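PDB 5OCM: NAD_Gly3P_dh, NAD-dependent glycerol-3-phosphate dehydrogenase from Streptosporangium roseum, which reduces imines to amines with NADPH, as an oxidoreductase related to the beta-hydroxyacid dehydrogenases. Local coordinates for residues A131-Y142 against L152-H163. Residues are numbered along the deposited sequence; the frame is centred on the assembly and turned at random.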
ATOM      1  N   ALA A 131       7.082  15.571   5.155  1.00 18.40           N
ATOM      2  CA  ALA A 131       8.025  15.068   4.183  1.00 14.43           C
ATOM      3  C   ALA A 131       9.032  14.163   4.823  1.00 15.16           C
ATOM      4  O   ALA A 131       9.571  14.526   5.869  1.00 16.65           O
ATOM      5  CB  ALA A 131       8.704  16.215   3.472  1.00 14.09           C
ATOM      6  N   PHE A 132       9.345  13.063   4.132  1.00 14.53           N
ATOM      7  CA  PHE A 132      10.288  12.053   4.620  1.00 14.77           C
ATOM      8  C   PHE A 132      11.478  12.011   3.660  1.00 13.00           C
ATOM      9  O   PHE A 132      11.277  11.906   2.462  1.00 14.88           O
ATOM     10  CB  PHE A 132       9.393  10.774   4.492  1.00 16.03           C
ATOM     11  CG  PHE A 132       9.981   9.494   4.954  1.00 15.99           C
ATOM     12  CD1 PHE A 132      10.864   9.441   6.009  1.00 17.81           C
ATOM     13  CD2 PHE A 132       9.529   8.290   4.394  1.00 17.63           C
ATOM     14  CE1 PHE A 132      11.337   8.216   6.461  1.00 18.70           C
ATOM     15  CE2 PHE A 132      10.039   7.087   4.795  1.00 18.17           C
ATOM     16  CZ  PHE A 132      10.885   7.025   5.861  1.00 18.79           C
ATOM     17  N   LEU A 133      12.703  12.131   4.180  1.00 14.36           N
ATOM     18  CA  LEU A 133      13.901  12.083   3.341  1.00 13.77           C
ATOM     19  C   LEU A 133      14.955  11.252   4.040  1.00 13.11           C
ATOM     20  O   LEU A 133      15.119  11.329   5.271  1.00 15.60           O
ATOM     21  CB  LEU A 133      14.447  13.500   3.064  1.00 13.06           C
ATOM     22  CG  LEU A 133      13.576  14.439   2.253  1.00 14.49           C
ATOM     23  CD1 LEU A 133      12.682  15.272   3.237  1.00 15.42           C
ATOM     24  CD2 LEU A 133      14.406  15.433   1.447  1.00 13.82           C
ATOM     25  N   LEU A 134      15.702  10.482   3.252  1.00 14.05           N
ATOM     26  CA  LEU A 134      16.680   9.503   3.795  1.00 14.53           C
ATOM     27  C   LEU A 134      18.066   9.914   3.323  1.00 14.42           C
ATOM     28  O   LEU A 134      18.220  10.265   2.167  1.00 14.46           O
ATOM     29  CB  LEU A 134      16.388   8.124   3.249  1.00 15.94           C
ATOM     30  CG  LEU A 134      14.965   7.651   3.378  1.00 16.06           C
ATOM     31  CD1 LEU A 134      14.790   6.253   2.795  1.00 17.44           C
ATOM     32  CD2 LEU A 134      14.525   7.662   4.831  1.00 18.04           C
ATOM     33  N   TYR A 135      19.054   9.833   4.222  1.00 11.26           N
ATOM     34  CA  TYR A 135      20.427  10.241   3.871  1.00 11.58           C
ATOM     35  C   TYR A 135      21.397   9.142   4.273  1.00 12.55           C
ATOM     36  O   TYR A 135      21.224   8.493   5.324  1.00 12.65           O
ATOM     37  CB  TYR A 135      20.801  11.517   4.629  1.00 12.27           C
ATOM     38  CG  TYR A 135      20.074  12.715   4.144  1.00 13.43           C
ATOM     39  CD1 TYR A 135      18.811  13.035   4.630  1.00 12.82           C
ATOM     40  CD2 TYR A 135      20.597  13.508   3.126  1.00 15.32           C
ATOM     41  CE1 TYR A 135      18.096  14.104   4.116  1.00 14.15           C
ATOM     42  CE2 TYR A 135      19.908  14.563   2.604  1.00 14.67           C
ATOM     43  CZ  TYR A 135      18.651  14.882   3.124  1.00 15.98           C
ATOM     44  OH  TYR A 135      17.930  15.901   2.614  1.00 15.79           O
ATOM     45  N   SER A 136      22.434   8.985   3.455  1.00 13.23           N
ATOM     46  CA  SER A 136      23.543   8.114   3.782  1.00 13.29           C
ATOM     47  C   SER A 136      24.827   8.778   3.488  1.00 13.48           C
ATOM     48  O   SER A 136      24.922   9.669   2.616  1.00 14.76           O
ATOM     49  CB  SER A 136      23.500   6.837   2.920  1.00 15.89           C
ATOM     50  OG  SER A 136      22.252   6.254   3.004  1.00 20.91           O
ATOM     51  N   GLY A 137      25.857   8.340   4.208  1.00 13.14           N
ATOM     52  CA  GLY A 137      27.210   8.945   4.085  1.00 15.28           C
ATOM     53  C   GLY A 137      27.743   9.171   5.481  1.00 15.26           C
ATOM     54  O   GLY A 137      27.254   8.577   6.442  1.00 13.83           O
ATOM     55  N   PRO A 138      28.761  10.015   5.609  1.00 16.67           N
ATOM     56  CA  PRO A 138      29.388  10.179   6.962  1.00 16.95           C
ATOM     57  C   PRO A 138      28.468  10.789   7.954  1.00 18.13           C
ATOM     58  O   PRO A 138      27.837  11.835   7.683  1.00 18.23           O
ATOM     59  CB  PRO A 138      30.596  11.082   6.710  1.00 17.76           C
ATOM     60  CG  PRO A 138      30.621  11.363   5.263  1.00 19.08           C
ATOM     61  CD  PRO A 138      29.478  10.748   4.540  1.00 18.13           C
ATOM     62  N   GLU A 139      28.335  10.147   9.105  1.00 17.80           N
ATOM     63  CA  GLU A 139      27.375  10.622  10.114  1.00 19.52           C
ATOM     64  C   GLU A 139      27.686  12.028  10.565  1.00 19.39           C
ATOM     65  O   GLU A 139      26.784  12.822  10.789  1.00 18.26           O
ATOM     66  CB  GLU A 139      27.347   9.667  11.307  1.00 22.43           C
ATOM     67  CG  GLU A 139      26.249  10.017  12.263  1.00 25.30           C
ATOM     68  CD  GLU A 139      25.940   8.912  13.289  1.00 33.07           C
ATOM     69  OE1 GLU A 139      26.892   8.176  13.652  1.00 33.25           O
ATOM     70  OE2 GLU A 139      24.764   8.833  13.762  1.00 35.02           O
ATOM     71  N   ALA A 140      28.965  12.366  10.668  1.00 18.42           N
ATOM     72  CA  ALA A 140      29.332  13.709  11.139  1.00 20.39           C
ATOM     73  C   ALA A 140      28.868  14.777  10.184  1.00 17.70           C
ATOM     74  O   ALA A 140      28.450  15.845  10.625  1.00 17.54           O
ATOM     75  CB  ALA A 140      30.834  13.790  11.297  1.00 21.68           C
ATOM     76  N   ALA A 141      28.925  14.519   8.869  1.00 16.62           N
ATOM     77  CA  ALA A 141      28.419  15.493   7.886  1.00 17.25           C
ATOM     78  C   ALA A 141      26.908  15.623   7.950  1.00 15.74           C
ATOM     79  O   ALA A 141      26.386  16.728   7.864  1.00 15.59           O
ATOM     80  CB  ALA A 141      28.900  15.128   6.506  1.00 18.95           C
ATOM     81  N   TYR A 142      26.204  14.508   8.140  1.00 14.39           N
ATOM     82  CA  TYR A 142      24.747  14.570   8.318  1.00 15.47           C
ATOM     83  C   TYR A 142      24.436  15.438   9.534  1.00 15.84           C
ATOM     84  O   TYR A 142      23.602  16.366   9.469  1.00 17.05           O
ATOM     85  CB  TYR A 142      24.156  13.193   8.511  1.00 16.34           C
ATOM     86  CG  TYR A 142      22.688  13.202   8.873  1.00 16.58           C
ATOM     87  CD1 TYR A 142      21.717  13.257   7.884  1.00 18.54           C
ATOM     88  CD2 TYR A 142      22.274  13.156  10.219  1.00 15.78           C
ATOM     89  CE1 TYR A 142      20.355  13.254   8.218  1.00 18.87           C
ATOM     90  CE2 TYR A 142      20.920  13.176  10.556  1.00 18.13           C
ATOM     91  CZ  TYR A 142      19.970  13.220   9.533  1.00 18.79           C
ATOM     92  OH  TYR A 142      18.627  13.244   9.817  1.00 19.33           O
ATOM     93  N   LEU A 152      13.676  20.762   4.418  1.00 15.06           N
ATOM     94  CA  LEU A 152      12.986  19.970   3.388  1.00 13.55           C
ATOM     95  C   LEU A 152      11.912  19.068   3.985  1.00 14.82           C
ATOM     96  O   LEU A 152      10.992  18.653   3.288  1.00 15.16           O
ATOM     97  CB  LEU A 152      13.959  19.153   2.598  1.00 13.91           C
ATOM     98  CG  LEU A 152      15.120  19.917   1.967  1.00 14.79           C
ATOM     99  CD1 LEU A 152      16.061  18.983   1.240  1.00 14.96           C
ATOM    100  CD2 LEU A 152      14.600  21.019   1.036  1.00 14.47           C
ATOM    101  N   GLY A 153      12.003  18.794   5.273  1.00 14.87           N
ATOM    102  CA  GLY A 153      11.050  17.912   5.949  1.00 15.61           C
ATOM    103  C   GLY A 153      11.467  17.466   7.314  1.00 16.60           C
ATOM    104  O   GLY A 153      12.632  17.122   7.539  1.00 16.96           O
ATOM    105  N   ALA A 154      10.501  17.425   8.216  1.00 18.31           N
ATOM    106  CA  ALA A 154      10.795  16.956   9.574  1.00 19.49           C
ATOM    107  C   ALA A 154      11.105  15.473   9.625  1.00 19.11           C
ATOM    108  O   ALA A 154      11.694  15.024  10.565  1.00 19.27           O
ATOM    109  CB  ALA A 154       9.642  17.269  10.549  1.00 23.14           C
ATOM    110  N   GLY A 155      10.741  14.719   8.608  1.00 16.92           N
ATOM    111  CA  GLY A 155      11.070  13.310   8.492  1.00 19.09           C
ATOM    112  C   GLY A 155      12.426  13.014   7.911  1.00 16.71           C
ATOM    113  O   GLY A 155      12.684  11.917   7.475  1.00 20.36           O
ATOM    114  N   THR A 156      13.319  13.987   7.943  1.00 15.20           N
ATOM    115  CA  THR A 156      14.710  13.807   7.595  1.00 16.20           C
ATOM    116  C   THR A 156      15.359  12.770   8.535  1.00 19.90           C
ATOM    117  O   THR A 156      15.294  12.910   9.760  1.00 19.26           O
ATOM    118  CB  THR A 156      15.402  15.170   7.656  1.00 14.77           C
ATOM    119  OG1 THR A 156      14.874  15.961   6.567  1.00 19.43           O
ATOM    120  CG2 THR A 156      16.898  15.053   7.544  1.00 16.00           C
ATOM    121  N   THR A 157      15.950  11.710   7.962  1.00 17.55           N
ATOM    122  CA  THR A 157      16.504  10.622   8.742  1.00 18.00           C
ATOM    123  C   THR A 157      17.803  10.077   8.143  1.00 16.23           C
ATOM    124  O   THR A 157      18.011  10.073   6.912  1.00 17.14           O
ATOM    125  CB  THR A 157      15.425   9.505   9.106  1.00 25.92           C
ATOM    126  OG1 THR A 157      15.755   8.224   8.613  1.00 34.42           O
ATOM    127  CG2 THR A 157      14.061   9.831   8.725  1.00 23.51           C
ATOM    128  N   TYR A 158      18.699   9.649   9.027  1.00 15.47           N
ATOM    129  CA  TYR A 158      20.018   9.129   8.634  1.00 14.77           C
ATOM    130  C   TYR A 158      20.016   7.624   8.630  1.00 17.23           C
ATOM    131  O   TYR A 158      19.639   6.991   9.644  1.00 16.57           O
ATOM    132  CB  TYR A 158      21.066   9.626   9.615  1.00 16.75           C
ATOM    133  CG  TYR A 158      22.445   9.100   9.396  1.00 15.11           C
ATOM    134  CD1 TYR A 158      23.191   9.492   8.295  1.00 16.55           C
ATOM    135  CD2 TYR A 158      23.028   8.182  10.270  1.00 18.38           C
ATOM    136  CE1 TYR A 158      24.479   9.023   8.073  1.00 15.37           C
ATOM    137  CE2 TYR A 158      24.312   7.698  10.039  1.00 15.88           C
ATOM    138  CZ  TYR A 158      25.033   8.113   8.941  1.00 16.14           C
ATOM    139  OH  TYR A 158      26.296   7.627   8.708  1.00 14.50           O
ATOM    140  N   LEU A 159      20.467   7.016   7.551  1.00 15.55           N
ATOM    141  CA  LEU A 159      20.444   5.562   7.395  1.00 17.50           C
ATOM    142  C   LEU A 159      21.721   4.929   7.802  1.00 18.82           C
ATOM    143  O   LEU A 159      21.686   3.834   8.332  1.00 25.91           O
ATOM    144  CB  LEU A 159      20.170   5.125   5.960  1.00 15.99           C
ATOM    145  CG  LEU A 159      18.782   5.449   5.421  1.00 17.18           C
ATOM    146  CD1 LEU A 159      18.717   5.079   3.967  1.00 18.26           C
ATOM    147  CD2 LEU A 159      17.671   4.744   6.148  1.00 18.84           C
ATOM    148  N   GLY A 160      22.853   5.515   7.520  1.00 16.64           N
ATOM    149  CA  GLY A 160      24.138   4.836   7.788  1.00 16.49           C
ATOM    150  C   GLY A 160      25.189   5.336   6.865  1.00 15.70           C
ATOM    151  O   GLY A 160      24.951   6.192   5.994  1.00 14.30           O
ATOM    152  N   ALA A 161      26.385   4.786   7.063  1.00 16.55           N
ATOM    153  CA  ALA A 161      27.594   5.239   6.356  1.00 17.46           C
ATOM    154  C   ALA A 161      27.736   4.865   4.889  1.00 16.43           C
ATOM    155  O   ALA A 161      28.361   5.580   4.116  1.00 15.53           O
ATOM    156  CB  ALA A 161      28.817   4.702   7.141  1.00 19.24           C
ATOM    157  N   ASP A 162      27.191   3.713   4.489  1.00 17.70           N
ATOM    158  CA  ASP A 162      27.220   3.328   3.097  1.00 15.86           C
ATOM    159  C   ASP A 162      26.328   4.202   2.247  1.00 15.58           C
ATOM    160  O   ASP A 162      25.100   4.124   2.338  1.00 13.27           O
ATOM    161  CB  ASP A 162      26.821   1.822   2.948  1.00 15.78           C
ATOM    162  CG  ASP A 162      26.524   1.401   1.506  1.00 15.24           C
ATOM    163  OD1 ASP A 162      27.063   1.942   0.503  1.00 13.79           O
ATOM    164  OD2 ASP A 162      25.707   0.460   1.371  1.00 17.09           O
ATOM    165  N   HIS A 163      26.931   4.962   1.344  1.00 17.33           N
ATOM    166  CA  HIS A 163      26.214   5.897   0.468  1.00 16.99           C
ATOM    167  C   HIS A 163      25.133   5.229  -0.357  1.00 18.19           C
ATOM    168  O   HIS A 163      24.141   5.860  -0.661  1.00 21.11           O
ATOM    169  CB  HIS A 163      27.187   6.602  -0.449  1.00 18.79           C
ATOM    170  CG  HIS A 163      28.088   7.577   0.248  1.00 18.45           C
ATOM    171  ND1 HIS A 163      29.333   7.228   0.721  1.00 17.19           N
ATOM    172  CD2 HIS A 163      27.924   8.884   0.532  1.00 16.67           C
ATOM    173  CE1 HIS A 163      29.919   8.283   1.240  1.00 17.75           C
ATOM    174  NE2 HIS A 163      29.063   9.303   1.166  1.00 18.10           N
TER
HETATM  175  O   HOH W   1      15.979  16.790   4.330  1.00 14.92           O
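Tyr158 reaches along strand 155-160 to the point where strand 131-136 gives way to helix 139-149, and its hydroxyl donates a 2.6 Å hydrogen bond from OH to Gly137 O, which lies at the ring edge. Gly137 N in turn donates to Gly160 O (2.9 Å). With CG anti to the backbone N (chi1 176°), the ring runs beneath the helix start, where the Glu139 side chain runs across that of Tyr158 at about a right angle, its carboxylate nearly parallel to the ring (16°) and CG making an off-centre CH-pi contact. Tyr142 comes down from the first helical turn and lays one ring face on Tyr158 CB, which sits 3.6 Å from the ring centroid; the two rings themselves meet obliquely. Farther back, Thr156 CG2 packs against Tyr135 CE1, while a water joins Thr156 OG1 to Tyr135 OH. OG1 also donates to Gly153 O, which fixes the threonine's rotation. On the sheet's other face Leu134 CB meets Leu159 CD1 at 3.9 Å, and Phe204 of the second subunit packs over both. Backbone hydrogen bonds between the parallel strands, such as Leu159 N to Tyr135 O (2.8 Å), bind this right-handed beta-alpha-beta crossover at the edge of the mixed, Rossmann-type sheet, 155-160 being its outermost strand in this chain. A leucine in place of Tyr158 would probably leave Gly137 O without its hydroxyl donor and Glu139 without its aromatic surface. The chemistry thus implies a strand-to-helix turn gripped through both O and N of Gly137, while the helix itself meets the returning strand through Glu139 and Tyr142.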